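Side-chain contacts in Bd3460 (Bdellovibrio bacteriovorus, PDB 5CEC), which binds the predatory endopeptidase Bd3459 through its ankyrin repeats, acting as an immunity protein that probably protects the predator from its own enzyme during prey invasion: residues T98-A103 and D132-R137; T145-L150 and I184-D189. All coordinates share one frame; numbering follows the deposited sequence.

Contact 1. Residues T98-A103 and D132-R137; sequences TALAFA and DTLFMR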
ATOM      1  N   THR B  98      13.791  -5.195  18.257  1.00 13.85           N
ATOM      2  CA  THR B  98      13.162  -4.065  18.928  1.00 13.62           C
ATOM      3  C   THR B  98      12.173  -3.395  17.962  1.00 13.78           C
ATOM      4  O   THR B  98      12.126  -3.717  16.738  1.00 13.82           O
ATOM      5  CB  THR B  98      14.163  -2.999  19.355  1.00 14.17           C
ATOM      6  OG1 THR B  98      14.714  -2.406  18.178  1.00 14.58           O
ATOM      7  CG2 THR B  98      15.282  -3.576  20.244  1.00 14.77           C
ATOM      8  N   ALA B  99      11.353  -2.502  18.490  1.00 13.66           N
ATOM      9  CA  ALA B  99      10.443  -1.716  17.664  1.00 13.86           C
ATOM     10  C   ALA B  99      11.133  -1.041  16.485  1.00 13.79           C
ATOM     11  O   ALA B  99      10.581  -1.017  15.382  1.00 13.67           O
ATOM     12  CB  ALA B  99       9.685  -0.662  18.478  1.00 14.95           C
ATOM     13  N   LEU B 100      12.335  -0.510  16.714  1.00 12.60           N
ATOM     14  CA  LEU B 100      13.058   0.143  15.628  1.00 13.35           C
ATOM     15  C   LEU B 100      13.410  -0.863  14.538  1.00 13.99           C
ATOM     16  O   LEU B 100      13.310  -0.539  13.334  1.00 14.10           O
ATOM     17  CB  LEU B 100      14.303   0.853  16.167  1.00 14.23           C
ATOM     18  CG  LEU B 100      15.177   1.524  15.104  1.00 14.10           C
ATOM     19  CD1 LEU B 100      14.411   2.526  14.229  1.00 15.73           C
ATOM     20  CD2 LEU B 100      16.354   2.223  15.775  1.00 15.42           C
ATOM     21  N   ALA B 101      13.836  -2.056  14.921  1.00 13.08           N
ATOM     22  CA  ALA B 101      14.044  -3.106  13.919  1.00 12.91           C
ATOM     23  C   ALA B 101      12.785  -3.457  13.173  1.00 12.49           C
ATOM     24  O   ALA B 101      12.847  -3.595  11.953  1.00 13.01           O
ATOM     25  CB  ALA B 101      14.652  -4.339  14.544  1.00 13.92           C
ATOM     26  N   PHE B 102      11.662  -3.561  13.842  1.00 12.87           N
ATOM     27  CA  PHE B 102      10.381  -3.782  13.150  1.00 12.99           C
ATOM     28  C   PHE B 102      10.092  -2.697  12.132  1.00 13.42           C
ATOM     29  O   PHE B 102       9.666  -2.992  11.018  1.00 14.20           O
ATOM     30  CB  PHE B 102       9.221  -3.901  14.128  1.00 13.77           C
ATOM     31  CG  PHE B 102       9.050  -5.264  14.697  1.00 13.51           C
ATOM     32  CD1 PHE B 102       8.416  -6.224  13.947  1.00 14.68           C
ATOM     33  CD2 PHE B 102       9.524  -5.620  15.969  1.00 14.26           C
ATOM     34  CE1 PHE B 102       8.253  -7.508  14.416  1.00 15.32           C
ATOM     35  CE2 PHE B 102       9.317  -6.915  16.450  1.00 15.25           C
ATOM     36  CZ  PHE B 102       8.681  -7.842  15.666  1.00 15.70           C
ATOM     37  N   ALA B 103      10.343  -1.444  12.499  1.00 13.26           N
ATOM     38  CA  ALA B 103      10.049  -0.331  11.604  1.00 14.35           C
ATOM     39  C   ALA B 103      10.934  -0.409  10.365  1.00 13.32           C
ATOM     40  O   ALA B 103      10.442  -0.348   9.239  1.00 13.80           O
ATOM     41  CB  ALA B 103      10.254   0.993  12.313  1.00 14.74           C
ATOM     42  N   ASP B 132      22.078  -9.391  10.027  1.00 15.85           N
ATOM     43  CA  ASP B 132      22.288  -8.064   9.468  1.00 14.93           C
ATOM     44  C   ASP B 132      22.102  -7.002  10.556  1.00 14.15           C
ATOM     45  O   ASP B 132      21.205  -7.102  11.413  1.00 15.39           O
ATOM     46  CB  ASP B 132      21.297  -7.766   8.358  1.00 15.12           C
ATOM     47  CG  ASP B 132      21.642  -8.399   7.023  1.00 15.14           C
ATOM     48  OD1 ASP B 132      22.756  -8.931   6.856  1.00 17.00           O
ATOM     49  OD2 ASP B 132      20.760  -8.272   6.137  1.00 16.79           O
ATOM     50  N   THR B 133      22.986  -6.017  10.521  1.00 14.25           N
ATOM     51  CA  THR B 133      22.791  -4.848  11.364  1.00 14.31           C
ATOM     52  C   THR B 133      21.618  -4.021  10.866  1.00 13.46           C
ATOM     53  O   THR B 133      21.271  -4.058   9.682  1.00 14.27           O
ATOM     54  CB  THR B 133      24.025  -3.947  11.444  1.00 14.68           C
ATOM     55  OG1 THR B 133      24.280  -3.408  10.143  1.00 14.91           O
ATOM     56  CG2 THR B 133      25.234  -4.716  11.950  1.00 15.79           C
ATOM     57  N   LEU B 134      21.015  -3.263  11.762  1.00 13.76           N
ATOM     58  CA  LEU B 134      19.998  -2.270  11.373  1.00 13.71           C
ATOM     59  C   LEU B 134      20.528  -1.350  10.263  1.00 13.77           C
ATOM     60  O   LEU B 134      19.815  -1.041   9.292  1.00 13.80           O
ATOM     61  CB  LEU B 134      19.574  -1.428  12.567  1.00 13.38           C
ATOM     62  CG  LEU B 134      18.357  -0.544  12.358  1.00 14.12           C
ATOM     63  CD1 LEU B 134      17.090  -1.399  12.435  1.00 14.90           C
ATOM     64  CD2 LEU B 134      18.303   0.558  13.397  1.00 14.63           C
ATOM     65  N   PHE B 135      21.767  -0.894  10.437  1.00 13.70           N
ATOM     66  CA  PHE B 135      22.383  -0.021   9.434  1.00 14.21           C
ATOM     67  C   PHE B 135      22.386  -0.668   8.059  1.00 14.22           C
ATOM     68  O   PHE B 135      22.044  -0.016   7.071  1.00 14.45           O
ATOM     69  CB  PHE B 135      23.825   0.383   9.797  1.00 14.44           C
ATOM     70  CG  PHE B 135      24.452   1.182   8.705  1.00 14.74           C
ATOM     71  CD1 PHE B 135      24.038   2.471   8.460  1.00 14.83           C
ATOM     72  CD2 PHE B 135      25.393   0.603   7.867  1.00 14.65           C
ATOM     73  CE1 PHE B 135      24.541   3.183   7.377  1.00 15.75           C
ATOM     74  CE2 PHE B 135      25.879   1.277   6.778  1.00 15.01           C
ATOM     75  CZ  PHE B 135      25.468   2.583   6.538  1.00 16.89           C
ATOM     76  N   MET B 136      22.795  -1.932   7.987  1.00 13.80           N
ATOM     77  CA  MET B 136      22.818  -2.621   6.701  1.00 14.00           C
ATOM     78  C   MET B 136      21.474  -2.645   6.010  1.00 13.77           C
ATOM     79  O   MET B 136      21.376  -2.421   4.815  1.00 14.13           O
ATOM     80  CB  MET B 136      23.333  -4.059   6.863  1.00 15.36           C
ATOM     81  CG  MET B 136      24.798  -4.110   7.110  1.00 16.14           C
ATOM     82  SD  MET B 136      25.380  -5.746   7.586  1.00 17.78           S
ATOM     83  CE  MET B 136      25.224  -6.643   6.050  1.00 17.82           C
ATOM     84  N   ARG B 137      20.440  -2.937   6.760  1.00 12.96           N
ATOM     85  CA  ARG B 137      19.115  -3.027   6.210  1.00 13.50           C
ATOM     86  C   ARG B 137      18.654  -1.661   5.690  1.00 13.88           C
ATOM     87  O   ARG B 137      18.092  -1.539   4.588  1.00 15.09           O
ATOM     88  CB  ARG B 137      18.139  -3.630   7.232  1.00 14.14           C
ATOM     89  CG  ARG B 137      16.742  -3.883   6.682  1.00 14.01           C
ATOM     90  CD  ARG B 137      16.685  -4.799   5.467  1.00 14.20           C
ATOM     91  NE  ARG B 137      17.470  -6.020   5.691  1.00 14.35           N
ATOM     92  CZ  ARG B 137      17.055  -7.114   6.342  1.00 13.80           C
ATOM     93  NH1 ARG B 137      15.805  -7.223   6.742  1.00 13.77           N
ATOM     94  NH2 ARG B 137      17.909  -8.094   6.581  1.00 13.96           N
TER
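L134 lays its forked end over the start of helix 99-105, one methyl on L100 and the other on the backbone of A101. CD2 of L134 meets CD2 of L100 at 3.5 Å, a little tighter than usual for two methyl groups, and also touches CG of L100 at 3.7 Å. The two leucine side chains cross at about a right angle. CD1 of L134 rests 3.8 Å from CA of A101, and its distance to the CB of A101 is 4.4 Å. Alanine suits this place because its single methyl lets the neighbouring helix come close: A101 and L134 have their CA atoms 6.5 Å apart. The CB of L134 is directed toward the other helix, whereas L100 leaves its own helix to one side and gets there by its torsion, CG being anti to the backbone N (chi1 177°).

These are the first helices of successive ankyrin helix pairs. T98 and T133 are equivalent N-caps of a TPLHxAA-type start: L100 holds the leucine position in TALAFA, F135 holds it in the second helix, and L134 stands one place earlier and faces the preceding helix. OG1 of T133 accepts from N of M136 at 3.0 Å; the matching bond from N of A101 to OG1 of T98 is weak at 3.4 Å. Behind the leucines the second helices close the core, L100 packing on A112, L115 and I116 of helix 109-117, and L134 on I149 of helix 143-152. On the segment 132-137, NH2 of R137 forms a salt bridge with OD2 of D132 at 2.9 Å, the carboxylate oxygen lying nearly in the guanidinium plane. F102 packs on R392, and R137 on Q400, of the Bd3459 chain.

Contact 2. Residues T145-L150 and I184-D189; sequences TAESIL and IKKGAD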
ATOM      1  N   THR B 145      17.413   7.311   6.627  1.00 16.96           N
ATOM      2  CA  THR B 145      17.514   6.564   7.874  1.00 15.86           C
ATOM      3  C   THR B 145      18.902   5.962   8.062  1.00 16.12           C
ATOM      4  O   THR B 145      19.424   5.956   9.161  1.00 16.88           O
ATOM      5  CB  THR B 145      16.381   5.535   8.011  1.00 15.90           C
ATOM      6  OG1 THR B 145      15.151   6.234   8.205  1.00 18.60           O
ATOM      7  CG2 THR B 145      16.587   4.628   9.211  1.00 15.97           C
ATOM      8  N   ALA B 146      19.534   5.518   6.984  1.00 15.95           N
ATOM      9  CA  ALA B 146      20.905   5.046   7.101  1.00 17.32           C
ATOM     10  C   ALA B 146      21.800   6.172   7.689  1.00 17.66           C
ATOM     11  O   ALA B 146      22.646   5.923   8.552  1.00 18.51           O
ATOM     12  CB  ALA B 146      21.421   4.575   5.739  1.00 19.10           C
ATOM     13  N   GLU B 147      21.635   7.392   7.176  1.00 18.17           N
ATOM     14  CA  GLU B 147      22.367   8.578   7.682  1.00 18.98           C
ATOM     15  C   GLU B 147      22.027   8.854   9.152  1.00 19.20           C
ATOM     16  O   GLU B 147      22.912   9.143   9.936  1.00 20.67           O
ATOM     17  CB  GLU B 147      22.104   9.809   6.800  1.00 21.82           C
ATOM     18  CG  GLU B 147      22.718   9.686   5.433  1.00 25.67           C
ATOM     19  CD  GLU B 147      22.531  10.863   4.520  1.00 32.14           C
ATOM     20  OE1 GLU B 147      21.498  11.555   4.592  1.00 39.13           O
ATOM     21  OE2 GLU B 147      23.438  11.081   3.686  1.00 39.92           O
ATOM     22  N   SER B 148      20.751   8.767   9.519  1.00 17.98           N
ATOM     23  CA  SER B 148      20.365   8.966  10.902  1.00 18.84           C
ATOM     24  C   SER B 148      21.015   7.966  11.848  1.00 17.15           C
ATOM     25  O   SER B 148      21.392   8.315  12.969  1.00 19.69           O
ATOM     26  CB  SER B 148      18.853   8.955  11.060  1.00 19.33           C
ATOM     27  OG  SER B 148      18.254  10.056  10.368  1.00 21.14           O
ATOM     28  N   ILE B 149      21.131   6.731  11.404  1.00 17.04           N
ATOM     29  CA  ILE B 149      21.803   5.703  12.200  1.00 16.35           C
ATOM     30  C   ILE B 149      23.281   6.055  12.393  1.00 17.10           C
ATOM     31  O   ILE B 149      23.799   6.005  13.503  1.00 17.73           O
ATOM     32  CB  ILE B 149      21.595   4.318  11.555  1.00 16.21           C
ATOM     33  CG1 ILE B 149      20.135   3.894  11.688  1.00 15.66           C
ATOM     34  CG2 ILE B 149      22.541   3.281  12.131  1.00 16.36           C
ATOM     35  CD1 ILE B 149      19.745   2.768  10.768  1.00 16.08           C
ATOM     36  N   LEU B 150      23.960   6.407  11.312  1.00 17.68           N
ATOM     37  CA  LEU B 150      25.385   6.732  11.392  1.00 18.00           C
ATOM     38  C   LEU B 150      25.651   7.985  12.227  1.00 19.72           C
ATOM     39  O   LEU B 150      26.679   8.106  12.866  1.00 21.01           O
ATOM     40  CB  LEU B 150      25.980   6.929  10.001  1.00 18.57           C
ATOM     41  CG  LEU B 150      26.021   5.648   9.158  1.00 18.77           C
ATOM     42  CD1 LEU B 150      26.579   6.012   7.785  1.00 20.73           C
ATOM     43  CD2 LEU B 150      26.838   4.554   9.809  1.00 20.90           C
ATOM     44  N   ILE B 184      30.936   4.589   0.691  1.00 15.70           N
ATOM     45  CA  ILE B 184      32.315   5.064   0.741  1.00 16.38           C
ATOM     46  C   ILE B 184      32.376   6.446   1.370  1.00 16.25           C
ATOM     47  O   ILE B 184      33.258   6.705   2.193  1.00 18.01           O
ATOM     48  CB  ILE B 184      32.956   4.986  -0.643  1.00 18.24           C
ATOM     49  CG1 ILE B 184      33.197   3.526  -1.018  1.00 19.02           C
ATOM     50  CG2 ILE B 184      34.248   5.791  -0.684  1.00 19.58           C
ATOM     51  CD1 ILE B 184      33.691   3.288  -2.424  1.00 21.36           C
ATOM     52  N   LYS B 185      31.455   7.328   0.970  1.00 16.10           N
ATOM     53  CA  LYS B 185      31.351   8.670   1.536  1.00 18.65           C
ATOM     54  C   LYS B 185      31.153   8.652   3.050  1.00 17.97           C
ATOM     55  O   LYS B 185      31.624   9.547   3.744  1.00 21.66           O
ATOM     56  CB  LYS B 185      30.278   9.469   0.786  1.00 21.80           C
ATOM     57  CG  LYS B 185      30.792   9.947  -0.583  1.00 27.62           C
ATOM     58  CD  LYS B 185      29.681  10.403  -1.512  1.00 32.41           C
ATOM     59  CE  LYS B 185      28.968  11.621  -0.976  1.00 35.89           C
ATOM     60  NZ  LYS B 185      27.928  12.084  -1.941  1.00 39.35           N
ATOM     61  N   LYS B 186      30.557   7.571   3.566  1.00 17.83           N
ATOM     62  CA  LYS B 186      30.371   7.393   5.007  1.00 18.67           C
ATOM     63  C   LYS B 186      31.447   6.590   5.682  1.00 19.16           C
ATOM     64  O   LYS B 186      31.320   6.295   6.866  1.00 21.46           O
ATOM     65  CB  LYS B 186      29.005   6.743   5.274  1.00 20.70           C
ATOM     66  CG  LYS B 186      27.829   7.571   4.788  1.00 23.90           C
ATOM     67  CD  LYS B 186      27.861   9.007   5.285  1.00 27.48           C
ATOM     68  CE  LYS B 186      26.616   9.773   4.901  1.00 33.63           C
ATOM     69  NZ  LYS B 186      26.697  11.162   5.386  1.00 37.04           N
ATOM     70  N   GLY B 187      32.511   6.249   4.974  1.00 18.66           N
ATOM     71  CA  GLY B 187      33.654   5.605   5.614  1.00 19.61           C
ATOM     72  C   GLY B 187      33.816   4.125   5.416  1.00 17.87           C
ATOM     73  O   GLY B 187      34.644   3.512   6.083  1.00 19.23           O
ATOM     74  N   ALA B 188      33.128   3.549   4.433  1.00 16.08           N
ATOM     75  CA  ALA B 188      33.270   2.108   4.221  1.00 17.53           C
ATOM     76  C   ALA B 188      34.704   1.707   3.914  1.00 17.89           C
ATOM     77  O   ALA B 188      35.378   2.300   3.083  1.00 19.60           O
ATOM     78  CB  ALA B 188      32.340   1.605   3.116  1.00 18.02           C
ATOM     79  N   ASP B 189      35.126   0.643   4.577  1.00 18.57           N
ATOM     80  CA  ASP B 189      36.440   0.015   4.380  1.00 18.89           C
ATOM     81  C   ASP B 189      36.280  -0.882   3.162  1.00 19.50           C
ATOM     82  O   ASP B 189      35.314  -1.617   3.098  1.00 23.45           O
ATOM     83  CB  ASP B 189      36.803  -0.766   5.655  1.00 21.04           C
ATOM     84  CG  ASP B 189      38.210  -1.394   5.639  1.00 26.11           C
ATOM     85  OD1 ASP B 189      38.814  -1.628   4.563  1.00 31.87           O
ATOM     86  OD2 ASP B 189      38.696  -1.704   6.767  1.00 33.35           O
TER
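K186 supplies both kinds of interaction here, apolar with its inner carbons and polar with its far end. Its CB and CG each lie 3.6 Å from CD1 of L150, the branch tip that does the touching, and the two side chains run at a slant to each other. A lysine suits such a partly exposed place, since its methylene groups can cover a leucine while the ammonium group stays at the surface. The bend at chi2 (-52°) falls at the CB-CG bond, within this patch, the chain running extended from there to NZ.

The charged partner is E147, one helical turn before L150. Its OE2 is 3.7 Å from NZ of K186, a long salt bridge, and 3.6 Å from CE of K186; the two side chains cross at about a right angle. At that length the attraction is probably modest.

K186 directly follows helix 177-185, and the chain turns at G187, whose positive phi (103°) suits glycine. N of G187 bonds to O of I184 at 2.9 Å, and A188 N reaches L183 O. This Schellman motif ends the second helix of an ankyrin repeat beside the second helix of the preceding helix pair.

Followed from the N terminus, the chain first builds two helix pairs that take part in neither contact, then runs through helix 99-105 and helix 109-117 and returns through a loop to helix 134-141, where contact 1 closes a loop of 28 intervening residues. Helix 143-152 follows at once and opens contact 2, which closes at the end of helix 177-185, with 33 residues between the segments. The two loops thus lie in series and neither nest nor cross. Contact 1 joins first helices deep in the stack; contact 2 joins helix 143-152 to the C-terminal end of helix 177-185 at its surface. The helix pair 134-141 and 143-152 takes part in both, F135 packing on L150 and A146.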